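Local coordinates for protein high choriolytic enzyme 1 (Oryzias latipes, PDB 3VTG) that cleaves proteins of the inner egg envelope as a zinc-dependent astacin-family metalloprotease, helping the fish embryo to hatch, at residues 5-8 with 9-12; 120-124 with 125-129; 24-27 with 28-32. All blocks are in the same frame, centred on the assembly; numbering follows the deposited sequence.

Overall arrangement
All three interactions are local turns of the single-domain astacin-type protease, and none touches another: interactions 1 and 3 come to about 7 Å between nearest atoms, while interaction 2 stays more than 20 Å from both. Interactions 1 and 3 lie mainly at the surface, whereas interaction 2 is partly buried. Interaction 1 precedes strand 20-26, and interaction 3 leads from that strand to helix 32-43. Interaction 2 comprises strand 120-122 and the turn leaving it, later in the chain than the zinc-binding helix 94-105. Interaction 1 is closed covalently by a disulfide, interaction 2 combines consecutive backbone bonds with isoleucine and tryptophan packing, and interaction 3 relies on a serine hydroxyl beside an isoleucine–tyrosine contact.

Interaction 1: 5-8 with 9-12; sequences CWSS and SCFW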
# COMPACT_ATOMS: atom_id res chain seq x y z
N CYS A 5 -4.90 -5.08 -14.38
CA CYS A 5 -6.08 -4.60 -15.09
C CYS A 5 -5.58 -3.86 -16.32
O CYS A 5 -4.70 -3.00 -16.23
CB CYS A 5 -6.94 -3.68 -14.22
SG CYS A 5 -8.43 -3.09 -15.05
N TRP A 6 -6.15 -4.21 -17.47
CA TRP A 6 -5.69 -3.69 -18.75
C TRP A 6 -6.21 -2.31 -19.03
O TRP A 6 -5.54 -1.52 -19.70
CB TRP A 6 -6.08 -4.65 -19.87
CG TRP A 6 -5.57 -4.24 -21.22
CD1 TRP A 6 -4.32 -4.51 -21.77
CD2 TRP A 6 -6.27 -3.44 -22.23
NE1 TRP A 6 -4.21 -3.96 -23.02
CE2 TRP A 6 -5.34 -3.31 -23.36
CE3 TRP A 6 -7.52 -2.85 -22.32
CZ2 TRP A 6 -5.67 -2.61 -24.51
CZ3 TRP A 6 -7.85 -2.15 -23.49
CH2 TRP A 6 -6.94 -2.04 -24.56
N SER A 7 -7.40 -2.00 -18.52
CA SER A 7 -8.15 -0.82 -18.93
C SER A 7 -7.67 0.51 -18.34
O SER A 7 -7.77 1.55 -18.99
CB SER A 7 -9.64 -1.00 -18.65
OG SER A 7 -9.88 -1.28 -17.28
N SER A 8 -7.18 0.49 -17.11
CA SER A 8 -6.73 1.72 -16.43
C SER A 8 -7.88 2.68 -16.08
O SER A 8 -7.65 3.77 -15.55
CB SER A 8 -5.61 2.43 -17.22
OG SER A 8 -4.49 1.59 -17.39
N SER A 9 -9.12 2.28 -16.38
CA SER A 9 -10.27 2.78 -15.64
C SER A 9 -10.05 2.30 -14.20
O SER A 9 -10.62 2.83 -13.25
CB SER A 9 -11.58 2.21 -16.20
OG SER A 9 -11.57 0.79 -16.18
N CYS A 10 -9.19 1.28 -14.10
CA CYS A 10 -8.77 0.66 -12.85
C CYS A 10 -7.74 1.47 -12.07
O CYS A 10 -7.54 1.24 -10.88
CB CYS A 10 -8.17 -0.72 -13.15
SG CYS A 10 -9.38 -1.96 -13.64
N PHE A 11 -7.09 2.41 -12.74
CA PHE A 11 -6.01 3.20 -12.14
C PHE A 11 -6.34 4.69 -12.21
O PHE A 11 -7.21 5.10 -12.97
CB PHE A 11 -4.68 2.91 -12.83
CG PHE A 11 -4.26 1.47 -12.75
CD1 PHE A 11 -3.61 0.97 -11.63
CD2 PHE A 11 -4.53 0.60 -13.81
CE1 PHE A 11 -3.23 -0.36 -11.55
CE2 PHE A 11 -4.15 -0.74 -13.74
CZ PHE A 11 -3.50 -1.21 -12.61
N TRP A 12 -5.65 5.49 -11.40
CA TRP A 12 -5.85 6.94 -11.41
C TRP A 12 -5.38 7.53 -12.70
O TRP A 12 -4.40 7.08 -13.29
CB TRP A 12 -5.18 7.58 -10.20
CG TRP A 12 -5.79 7.06 -8.93
CD1 TRP A 12 -5.35 6.00 -8.14
CD2 TRP A 12 -7.03 7.52 -8.29
NE1 TRP A 12 -6.19 5.80 -7.08
CE2 TRP A 12 -7.22 6.68 -7.10
CE3 TRP A 12 -7.95 8.53 -8.55
CZ2 TRP A 12 -8.29 6.85 -6.25
CZ3 TRP A 12 -9.03 8.69 -7.68
CH2 TRP A 12 -9.20 7.87 -6.56
O HOH W 1 -5.35 5.41 -15.56
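C5 is joined to C10 by a disulfide that closes a six-residue loop. From its CB the chain passes to SG, which bonds covalently to C10 SG at 2.0 Å. SG lies anti to the backbone N of C5 (chi1 -178°), which carries the sulfur across to its partner, and the S-S bridge, with its chi3 of 56°, brings C5 CB to 3.4 Å from C10 CB. On the same loop the hydroxyls of S7 and S9 share a hydrogen bond, OG to OG 2.9 Å. The ring of F11 turns its edge to the loop: CD2 meets S8 CA at 3.6 Å, and CE2 meets C5 O at 3.4 Å, both near the ring plane. F11 N donates to S8 O (3.2 Å), reaching it from above the carbonyl plane, almost perpendicular to the C=O bond. S8 O and F11 O are two acceptors drawn close together, and the guanidinium of R77 serves both, NH2 binding the former and NE the latter. Water 1 lies within bonding distance of S8 O and W12 O, but need not serve both at once. S9 and C10 occupy the corners of a type I beta turn within a small disulfide loop in the N-terminal part of the astacin domain, a covalent closure additional to the two disulfides of astacin itself.

Interaction 2: 120-124 with 125-129; sequences VRINW and ENIIP
I127 lays its CD1 methyl against CG2 of I122 at 3.7 Å, the two branched chains crossing obliquely. The same methyl approaches the indole of W124 at a slant, CD1 to CE3 4.3 Å. I122 CG2, anti to the backbone N of its own residue, is the methyl directed at W124: it sits 3.5 Å above the indole plane, over the ring centre, a CH-pi contact. One methyl of I122 therefore touches both the aromatic face and the tip of I127. Two successive i to i+3 bonds shape the backbone here. N126 N donates to N123 O at 2.9 Å, and I127 N to W124 O at 3.1 Å; the second is nearly straight (162°), although its donor stands well above the carbonyl plane. Water 2 donates to W124 O and to I127 O, bridging the carbonyls of these two residues. I127 CG1 also packs on N123 O, 3.5 Å away.

N123 is held at both ends of its amide. Its OD1 accepts from R121 NE at 3.1 Å, lying in the guanidinium plane, while its ND2 is bound by T170 OG1 and D167 O. N126 ND2 passes 3.7 Å from N123 CB and donates to the same D167 O, so both asparagine amides fasten the turn to the chain leading into strand 169-171. I122 itself packs on I169 of that strand. This is a one-turn 3-10 exit from a strand of a two-stranded antiparallel sheet, in the C-terminal subdomain that follows the extended zinc-binding motif of the astacins.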
# COMPACT_ATOMS: atom_id res chain seq x y z
N VAL A 120 10.29 -16.11 0.18
CA VAL A 120 9.72 -16.35 1.51
C VAL A 120 9.02 -17.69 1.57
O VAL A 120 8.57 -18.22 0.55
CB VAL A 120 8.73 -15.23 1.96
CG1 VAL A 120 9.43 -13.89 2.11
CG2 VAL A 120 7.54 -15.13 1.02
N ARG A 121 8.96 -18.24 2.78
CA ARG A 121 8.11 -19.37 3.09
C ARG A 121 6.95 -18.87 3.94
O ARG A 121 7.15 -18.13 4.91
CB ARG A 121 8.91 -20.44 3.85
CG ARG A 121 8.07 -21.59 4.38
CD ARG A 121 8.92 -22.66 5.05
NE ARG A 121 9.70 -22.17 6.19
CZ ARG A 121 11.03 -22.20 6.26
NH1 ARG A 121 11.75 -22.69 5.25
NH2 ARG A 121 11.66 -21.75 7.34
N ILE A 122 5.73 -19.23 3.55
CA ILE A 122 4.55 -18.92 4.34
C ILE A 122 4.31 -20.10 5.29
O ILE A 122 4.08 -21.23 4.84
CB ILE A 122 3.30 -18.67 3.47
CG1 ILE A 122 3.58 -17.62 2.37
CG2 ILE A 122 2.10 -18.28 4.33
CD1 ILE A 122 4.06 -16.26 2.87
N ASN A 123 4.38 -19.83 6.59
CA ASN A 123 4.17 -20.87 7.59
C ASN A 123 2.71 -20.92 8.01
O ASN A 123 2.32 -20.38 9.05
CB ASN A 123 5.11 -20.66 8.79
CG ASN A 123 6.55 -20.45 8.37
OD1 ASN A 123 7.13 -21.25 7.63
ND2 ASN A 123 7.14 -19.36 8.84
N TRP A 124 1.91 -21.58 7.18
CA TRP A 124 0.46 -21.63 7.32
C TRP A 124 -0.03 -22.04 8.68
O TRP A 124 -0.96 -21.44 9.20
CB TRP A 124 -0.14 -22.53 6.24
CG TRP A 124 0.16 -22.04 4.84
CD1 TRP A 124 1.11 -22.55 3.96
CD2 TRP A 124 -0.47 -20.93 4.12
NE1 TRP A 124 1.11 -21.85 2.78
CE2 TRP A 124 0.18 -20.86 2.81
CE3 TRP A 124 -1.48 -20.01 4.43
CZ2 TRP A 124 -0.18 -19.91 1.86
CZ3 TRP A 124 -1.82 -19.06 3.46
CH2 TRP A 124 -1.19 -19.02 2.21
N GLU A 125 0.62 -23.04 9.28
CA GLU A 125 0.22 -23.54 10.60
C GLU A 125 0.39 -22.50 11.72
O GLU A 125 -0.20 -22.64 12.79
CB GLU A 125 0.96 -24.85 10.94
CG GLU A 125 2.45 -24.70 11.21
CD GLU A 125 3.16 -26.04 11.40
OE1 GLU A 125 2.48 -27.09 11.45
OE2 GLU A 125 4.41 -26.03 11.51
N ASN A 126 1.19 -21.46 11.45
CA ASN A 126 1.44 -20.40 12.43
C ASN A 126 0.52 -19.20 12.32
O ASN A 126 0.62 -18.26 13.11
CB ASN A 126 2.89 -19.91 12.33
CG ASN A 126 3.89 -20.94 12.80
OD1 ASN A 126 3.54 -21.93 13.44
ND2 ASN A 126 5.16 -20.69 12.51
N ILE A 127 -0.38 -19.23 11.33
CA ILE A 127 -1.20 -18.07 11.00
C ILE A 127 -2.63 -18.21 11.54
O ILE A 127 -3.24 -19.27 11.42
CB ILE A 127 -1.22 -17.81 9.48
CG1 ILE A 127 0.22 -17.63 8.97
CG2 ILE A 127 -2.07 -16.60 9.13
CD1 ILE A 127 0.36 -17.55 7.46
N ILE A 128 -3.14 -17.13 12.12
CA ILE A 128 -4.53 -17.06 12.54
C ILE A 128 -5.40 -17.47 11.34
O ILE A 128 -5.33 -16.81 10.30
CB ILE A 128 -4.90 -15.64 13.04
CG1 ILE A 128 -4.09 -15.29 14.30
CG2 ILE A 128 -6.39 -15.53 13.30
CD1 ILE A 128 -4.11 -13.82 14.66
N PRO A 129 -6.18 -18.56 11.47
CA PRO A 129 -6.89 -19.10 10.31
C PRO A 129 -7.73 -18.08 9.54
O PRO A 129 -7.66 -18.04 8.31
CB PRO A 129 -7.78 -20.18 10.93
CG PRO A 129 -6.95 -20.69 12.07
CD PRO A 129 -6.31 -19.45 12.64
O HOH W 2 -3.66 -20.55 8.89

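Interaction 3: 24-27 with 28-32; sequences YVIS and SEYSG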
# COMPACT_ATOMS: atom_id res chain seq x y z
N TYR A 24 -8.94 13.99 -2.65
CA TYR A 24 -9.32 13.35 -1.40
C TYR A 24 -10.10 14.28 -0.48
O TYR A 24 -10.01 15.50 -0.61
CB TYR A 24 -8.09 12.81 -0.66
CG TYR A 24 -7.17 13.90 -0.15
CD1 TYR A 24 -7.39 14.52 1.08
CD2 TYR A 24 -6.09 14.33 -0.92
CE1 TYR A 24 -6.56 15.53 1.53
CE2 TYR A 24 -5.25 15.34 -0.48
CZ TYR A 24 -5.49 15.93 0.75
OH TYR A 24 -4.65 16.93 1.18
N VAL A 25 -10.85 13.68 0.43
CA VAL A 25 -11.44 14.38 1.57
C VAL A 25 -11.03 13.65 2.84
O VAL A 25 -10.83 12.43 2.83
CB VAL A 25 -12.98 14.51 1.47
CG1 VAL A 25 -13.38 15.35 0.26
CG2 VAL A 25 -13.67 13.14 1.42
N ILE A 26 -10.88 14.40 3.92
CA ILE A 26 -10.53 13.83 5.22
C ILE A 26 -11.67 14.09 6.20
O ILE A 26 -12.09 15.24 6.39
CB ILE A 26 -9.19 14.40 5.74
CG1 ILE A 26 -8.03 14.00 4.81
CG2 ILE A 26 -8.91 13.91 7.16
CD1 ILE A 26 -6.71 14.68 5.11
N SER A 27 -12.16 13.02 6.82
CA SER A 27 -13.29 13.08 7.75
C SER A 27 -13.14 14.19 8.79
O SER A 27 -12.05 14.40 9.33
CB SER A 27 -13.47 11.74 8.45
OG SER A 27 -14.42 11.82 9.50
N SER A 28 -14.24 14.87 9.08
CA SER A 28 -14.30 15.91 10.11
C SER A 28 -13.98 15.37 11.51
O SER A 28 -13.71 16.15 12.43
CB SER A 28 -15.66 16.59 10.11
OG SER A 28 -16.67 15.73 10.62
N GLU A 29 -14.00 14.04 11.68
CA GLU A 29 -13.65 13.42 12.95
C GLU A 29 -12.20 13.73 13.36
O GLU A 29 -11.90 13.88 14.54
CB GLU A 29 -13.86 11.90 12.90
CG GLU A 29 -13.63 11.21 14.24
CD GLU A 29 -13.79 9.70 14.20
OE1 GLU A 29 -14.13 9.15 13.13
OE2 GLU A 29 -13.58 9.06 15.26
N TYR A 30 -11.32 13.82 12.37
CA TYR A 30 -9.90 14.08 12.64
C TYR A 30 -9.65 15.51 13.09
O TYR A 30 -10.22 16.45 12.54
CB TYR A 30 -9.07 13.79 11.39
CG TYR A 30 -9.07 12.36 10.91
CD1 TYR A 30 -8.33 11.38 11.57
CD2 TYR A 30 -9.78 11.99 9.77
CE1 TYR A 30 -8.32 10.07 11.12
CE2 TYR A 30 -9.77 10.68 9.31
CZ TYR A 30 -9.04 9.73 9.99
OH TYR A 30 -9.02 8.43 9.52
N SER A 31 -8.79 15.66 14.09
CA SER A 31 -8.32 16.98 14.52
C SER A 31 -7.41 17.58 13.46
O SER A 31 -6.95 16.88 12.56
CB SER A 31 -7.55 16.87 15.84
OG SER A 31 -6.38 16.09 15.69
N GLY A 32 -7.13 18.88 13.58
CA GLY A 32 -6.21 19.57 12.67
C GLY A 32 -4.84 18.91 12.61
O GLY A 32 -4.25 18.80 11.54
O HOH W 3 -14.05 9.18 10.41
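This is a tight turn between S27 and Y30, at the surface where strand 20-26 ends and the chain swings into helix 32-43. S27 supplies both of its oxygens. Its carbonyl O accepts from Y30 N (3.2 Å), the bond that closes a type I beta turn, with the donor above the carbonyl plane. Its hydroxyl does a second job: OG stands anti to the backbone N (chi1 171°), which turns it over the bend, and there it accepts from E29 N at 3.1 Å along a nearly straight path (163°). That side-chain bond to the second residue onward is an ST turn, superposed on the backbone turn. Water 3 extends it, lying 2.8 Å from S27 OG and donating to E29 OE1 at 2.7 Å, so that the glutamate carboxylate is tied back to the serine.

Beside the turn, I26 and Y30 meet almost at right angles. The CG2 methyl of I26 touches Y30 CD2 at 3.4 Å, a short contact, approaching the ring obliquely. S27 O lies at the ring edge, 3.3 Å from the same CD2. The tyrosine hydroxyl continues inward to bond I86 O on strand 81-86, while I26 leans on V35, I38 and E39 of the helix. S31 then takes the N-cap position. The whole forms the strand-to-helix link of a beta-alpha-beta crossover from strand 20-26 to its parallel neighbour 51-55, in the N-terminal subdomain of the astacin fold.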